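Long-range contact in thermoresistant glucokinase (Janibacter sp. HTCC2649, PDB 4EUN), which probably phosphorylates gluconate at the expense of ATP, as gluconokinases of the P-loop kinase fold do: residues 49-63 against 93-107. Residues are numbered along the deposited sequence; the frame is centred on the assembly and turned at random. Where two conformers were deposited one is given.
Sequences VADETGLEFAEADAF and WMDARADAGVSTIIT
With CG opposite the backbone N (chi1 178°) and the chain fully extended, E56 carries its carboxylate from the edge strand of this P-loop kinase's parallel sheet to helix 80-99, where R97, bent at chi2 (-57°), turns its guanidinium to meet it. The grip is side-on: NE of R97 gives a nearly straight bond to OE1 of E56 (2.8 Å), and NH2 of R97 reaches the syn lone pair of OE2 of E56 (3.1 Å). Glutamate is long enough to span this gap, and arginine can answer both oxygens at once. W93 lies beside the pair: CG of R97 lies over one indole face and NE1 of W93 sits over the guanidinium, while on the other indole face the edge of F63 arrives in a T-shaped stack, planes at 77°. NE1 of W93 itself donates to A62 O of the second subunit, and NH1 of R97 bonds H64 O there, so the helix side of the contact lies at the dimer interface. Small A58 leaves room for the indole, its CB 3.8 Å from CH2 of W93.

Strands 56-59 and 104-107 run parallel, joined through helices 66-73 and 80-99 in a beta-alpha-beta crossover. Backbone bonds alternate along them, from E56 N to S103 O (2.9 Å) to A60 N on T107 O. On the opposite sheet face, branched I105 packs against helix 42-53, CD1 on V49 and CG2 on A50. Beyond it, T107 touches K42 of the probable Walker A loop; OG1 of T107 donates to OE1 of E59 in one of that residue's two conformers, and CG2 of T107 meets the ring edge of F57, 3.8 Å from CE1.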
# COMPACT_ATOMS: atom_id res chain seq x y z
N VAL A 49 -3.11 7.38 -9.02
CA VAL A 49 -2.56 8.72 -8.85
C VAL A 49 -1.04 8.66 -8.67
O VAL A 49 -0.30 9.44 -9.28
CB VAL A 49 -3.23 9.48 -7.68
CG1 VAL A 49 -2.49 10.78 -7.38
CG2 VAL A 49 -4.68 9.78 -7.99
N ALA A 50 -0.58 7.72 -7.85
CA ALA A 50 0.85 7.58 -7.57
C ALA A 50 1.64 7.30 -8.84
O ALA A 50 2.73 7.86 -9.04
CB ALA A 50 1.08 6.47 -6.55
N ASP A 51 1.10 6.44 -9.69
CA ASP A 51 1.81 5.98 -10.89
C ASP A 51 2.05 7.09 -11.91
O ASP A 51 2.95 6.97 -12.76
CB ASP A 51 1.09 4.79 -11.53
CG ASP A 51 1.78 3.47 -11.25
OD1 ASP A 51 2.27 3.28 -10.12
OD2 ASP A 51 1.85 2.64 -12.18
N GLU A 52 1.27 8.16 -11.83
CA GLU A 52 1.38 9.25 -12.79
C GLU A 52 2.07 10.49 -12.23
O GLU A 52 2.36 11.43 -12.96
CB GLU A 52 -0.00 9.62 -13.35
CG GLU A 52 -0.64 8.54 -14.22
CD GLU A 52 0.25 8.12 -15.39
OE1 GLU A 52 1.07 8.94 -15.87
OE2 GLU A 52 0.11 6.96 -15.85
N THR A 53 2.35 10.49 -10.93
CA THR A 53 2.86 11.68 -10.27
C THR A 53 4.18 11.46 -9.54
O THR A 53 4.85 12.42 -9.19
CB THR A 53 1.87 12.20 -9.24
OG1 THR A 53 1.57 11.14 -8.33
CG2 THR A 53 0.60 12.67 -9.91
N GLY A 54 4.50 10.20 -9.25
CA GLY A 54 5.68 9.89 -8.47
C GLY A 54 5.49 9.99 -6.96
O GLY A 54 6.46 9.86 -6.21
N LEU A 55 4.26 10.22 -6.52
CA LEU A 55 3.98 10.27 -5.09
C LEU A 55 4.23 8.89 -4.46
O LEU A 55 3.95 7.87 -5.08
CB LEU A 55 2.53 10.70 -4.84
CG LEU A 55 2.21 12.18 -4.67
CD1 LEU A 55 2.91 13.05 -5.69
CD2 LEU A 55 0.71 12.39 -4.75
N GLU A 56 4.76 8.86 -3.24
CA GLU A 56 5.00 7.58 -2.57
C GLU A 56 3.70 7.08 -1.97
O GLU A 56 3.10 7.76 -1.15
CB GLU A 56 6.00 7.70 -1.43
CG GLU A 56 6.19 6.36 -0.71
CD GLU A 56 7.17 6.40 0.44
OE1 GLU A 56 7.77 7.47 0.69
OE2 GLU A 56 7.34 5.33 1.08
N PHE A 57 3.30 5.87 -2.35
CA PHE A 57 2.06 5.29 -1.86
C PHE A 57 2.28 4.53 -0.56
O PHE A 57 3.23 3.77 -0.43
CB PHE A 57 1.48 4.36 -2.93
CG PHE A 57 0.37 3.47 -2.44
CD1 PHE A 57 -0.81 4.00 -1.95
CD2 PHE A 57 0.51 2.09 -2.49
CE1 PHE A 57 -1.82 3.17 -1.50
CE2 PHE A 57 -0.51 1.26 -2.06
CZ PHE A 57 -1.67 1.81 -1.56
N ALA A 58 1.39 4.74 0.40
CA ALA A 58 1.38 3.92 1.61
C ALA A 58 -0.05 3.64 2.04
O ALA A 58 -0.95 4.44 1.81
CB ALA A 58 2.13 4.60 2.73
N GLU A 59 -0.23 2.50 2.69
CA GLU A 59 -1.53 2.09 3.20
C GLU A 59 -1.57 2.41 4.69
O GLU A 59 -0.77 1.89 5.46
CB GLU A 59 -1.66 0.58 2.99
CG GLU A 59 -2.96 0.17 2.36
CD GLU A 59 -4.12 0.39 3.30
OE1 GLU A 59 -5.20 0.81 2.83
OE2 GLU A 59 -3.94 0.15 4.52
N ALA A 60 -2.48 3.30 5.09
CA ALA A 60 -2.50 3.79 6.47
C ALA A 60 -2.77 2.72 7.53
O ALA A 60 -2.29 2.85 8.65
CB ALA A 60 -3.48 4.95 6.64
N ASP A 61 -3.51 1.66 7.19
CA ASP A 61 -3.82 0.65 8.20
C ASP A 61 -2.55 -0.04 8.70
O ASP A 61 -2.55 -0.61 9.78
CB ASP A 61 -4.83 -0.39 7.69
CG ASP A 61 -6.27 0.04 7.87
OD1 ASP A 61 -6.52 0.99 8.64
OD2 ASP A 61 -7.16 -0.59 7.25
N ALA A 62 -1.47 -0.01 7.92
CA ALA A 62 -0.26 -0.69 8.35
C ALA A 62 0.35 0.02 9.55
O ALA A 62 1.14 -0.57 10.29
CB ALA A 62 0.75 -0.76 7.20
N PHE A 63 -0.03 1.28 9.75
CA PHE A 63 0.46 2.08 10.87
C PHE A 63 -0.31 1.80 12.16
O PHE A 63 0.11 2.24 13.23
CB PHE A 63 0.35 3.58 10.56
CG PHE A 63 1.30 4.05 9.50
CD1 PHE A 63 1.06 3.79 8.16
CD2 PHE A 63 2.42 4.80 9.84
CE1 PHE A 63 1.92 4.25 7.17
CE2 PHE A 63 3.29 5.26 8.86
CZ PHE A 63 3.04 4.99 7.53
N TRP A 93 4.85 10.65 9.93
CA TRP A 93 5.44 9.99 8.76
C TRP A 93 5.42 10.94 7.57
O TRP A 93 6.44 11.09 6.89
CB TRP A 93 4.69 8.69 8.45
CG TRP A 93 5.21 7.90 7.28
CD1 TRP A 93 6.17 6.93 7.31
CD2 TRP A 93 4.75 7.98 5.93
NE1 TRP A 93 6.35 6.40 6.05
CE2 TRP A 93 5.49 7.03 5.18
CE3 TRP A 93 3.79 8.76 5.27
CZ2 TRP A 93 5.29 6.84 3.80
CZ3 TRP A 93 3.60 8.57 3.91
CH2 TRP A 93 4.35 7.62 3.18
N MET A 94 4.29 11.59 7.33
CA MET A 94 4.20 12.58 6.26
C MET A 94 5.15 13.76 6.45
O MET A 94 5.75 14.24 5.49
CB MET A 94 2.76 13.07 6.09
CG MET A 94 1.82 12.05 5.50
SD MET A 94 0.21 12.80 5.08
CE MET A 94 -0.61 12.79 6.68
N ASP A 95 5.27 14.25 7.69
CA ASP A 95 6.14 15.38 7.99
C ASP A 95 7.59 15.03 7.72
O ASP A 95 8.34 15.83 7.16
CB ASP A 95 5.95 15.80 9.45
CG ASP A 95 6.58 17.14 9.78
OD1 ASP A 95 6.82 17.95 8.86
OD2 ASP A 95 6.81 17.38 10.98
N ALA A 96 7.99 13.82 8.09
CA ALA A 96 9.38 13.41 7.92
C ALA A 96 9.70 13.18 6.44
O ALA A 96 10.82 13.47 5.99
CB ALA A 96 9.68 12.17 8.73
N ARG A 97 8.73 12.65 5.69
CA ARG A 97 8.88 12.51 4.24
C ARG A 97 9.04 13.89 3.61
O ARG A 97 9.96 14.13 2.83
CB ARG A 97 7.68 11.77 3.62
CG ARG A 97 7.57 10.27 3.97
CD ARG A 97 8.81 9.56 3.57
NE ARG A 97 8.70 8.14 3.23
CZ ARG A 97 9.15 7.16 4.01
NH1 ARG A 97 9.67 7.43 5.20
NH2 ARG A 97 9.09 5.90 3.60
N ALA A 98 8.14 14.82 3.97
CA ALA A 98 8.21 16.21 3.51
C ALA A 98 9.58 16.84 3.73
O ALA A 98 10.13 17.51 2.85
CB ALA A 98 7.13 17.04 4.21
N ASP A 99 10.13 16.62 4.92
CA ASP A 99 11.41 17.24 5.27
C ASP A 99 12.52 16.74 4.36
O ASP A 99 13.50 17.46 4.13
CB ASP A 99 11.76 16.94 6.73
CG ASP A 99 11.08 17.90 7.69
OD1 ASP A 99 10.70 19.01 7.26
OD2 ASP A 99 10.95 17.55 8.88
N ALA A 100 12.37 15.53 3.84
CA ALA A 100 13.40 14.96 2.97
C ALA A 100 13.04 15.15 1.50
O ALA A 100 13.70 14.60 0.62
CB ALA A 100 13.58 13.47 3.27
N GLY A 101 11.98 15.92 1.24
CA GLY A 101 11.62 16.27 -0.13
C GLY A 101 10.73 15.25 -0.82
O GLY A 101 10.52 15.34 -2.04
N VAL A 102 10.18 14.32 -0.05
CA VAL A 102 9.38 13.23 -0.60
C VAL A 102 7.87 13.53 -0.50
O VAL A 102 7.36 13.82 0.59
CB VAL A 102 9.67 11.89 0.12
CG1 VAL A 102 8.87 10.76 -0.50
CG2 VAL A 102 11.15 11.56 0.09
N SER A 103 7.18 13.47 -1.63
CA SER A 103 5.73 13.67 -1.67
C SER A 103 5.03 12.32 -1.51
O SER A 103 5.57 11.28 -1.92
CB SER A 103 5.32 14.30 -2.99
OG SER A 103 5.81 15.63 -3.09
N THR A 104 3.83 12.34 -0.93
CA THR A 104 3.18 11.10 -0.50
C THR A 104 1.69 11.05 -0.84
O THR A 104 1.04 12.09 -0.98
CB THR A 104 3.30 10.89 1.03
OG1 THR A 104 2.59 11.94 1.71
CG2 THR A 104 4.78 10.91 1.47
N ILE A 105 1.17 9.83 -0.98
CA ILE A 105 -0.28 9.60 -1.03
C ILE A 105 -0.59 8.36 -0.20
O ILE A 105 0.02 7.31 -0.37
CB ILE A 105 -0.80 9.47 -2.49
CG1 ILE A 105 -2.32 9.28 -2.50
CG2 ILE A 105 -0.10 8.34 -3.27
CD1 ILE A 105 -2.93 9.52 -3.89
N ILE A 106 -1.54 8.50 0.72
CA ILE A 106 -1.90 7.38 1.60
C ILE A 106 -3.38 7.11 1.51
O ILE A 106 -4.18 8.03 1.29
CB ILE A 106 -1.50 7.64 3.07
CG1 ILE A 106 -2.30 8.78 3.67
CG2 ILE A 106 0.01 7.92 3.18
CD1 ILE A 106 -1.95 9.04 5.13
N THR A 107 -3.77 5.85 1.70
CA THR A 107 -5.18 5.51 1.81
C THR A 107 -5.56 5.43 3.27
O THR A 107 -4.84 4.82 4.05
CB THR A 107 -5.46 4.15 1.17
OG1 THR A 107 -4.51 3.20 1.66
CG2 THR A 107 -5.30 4.24 -0.34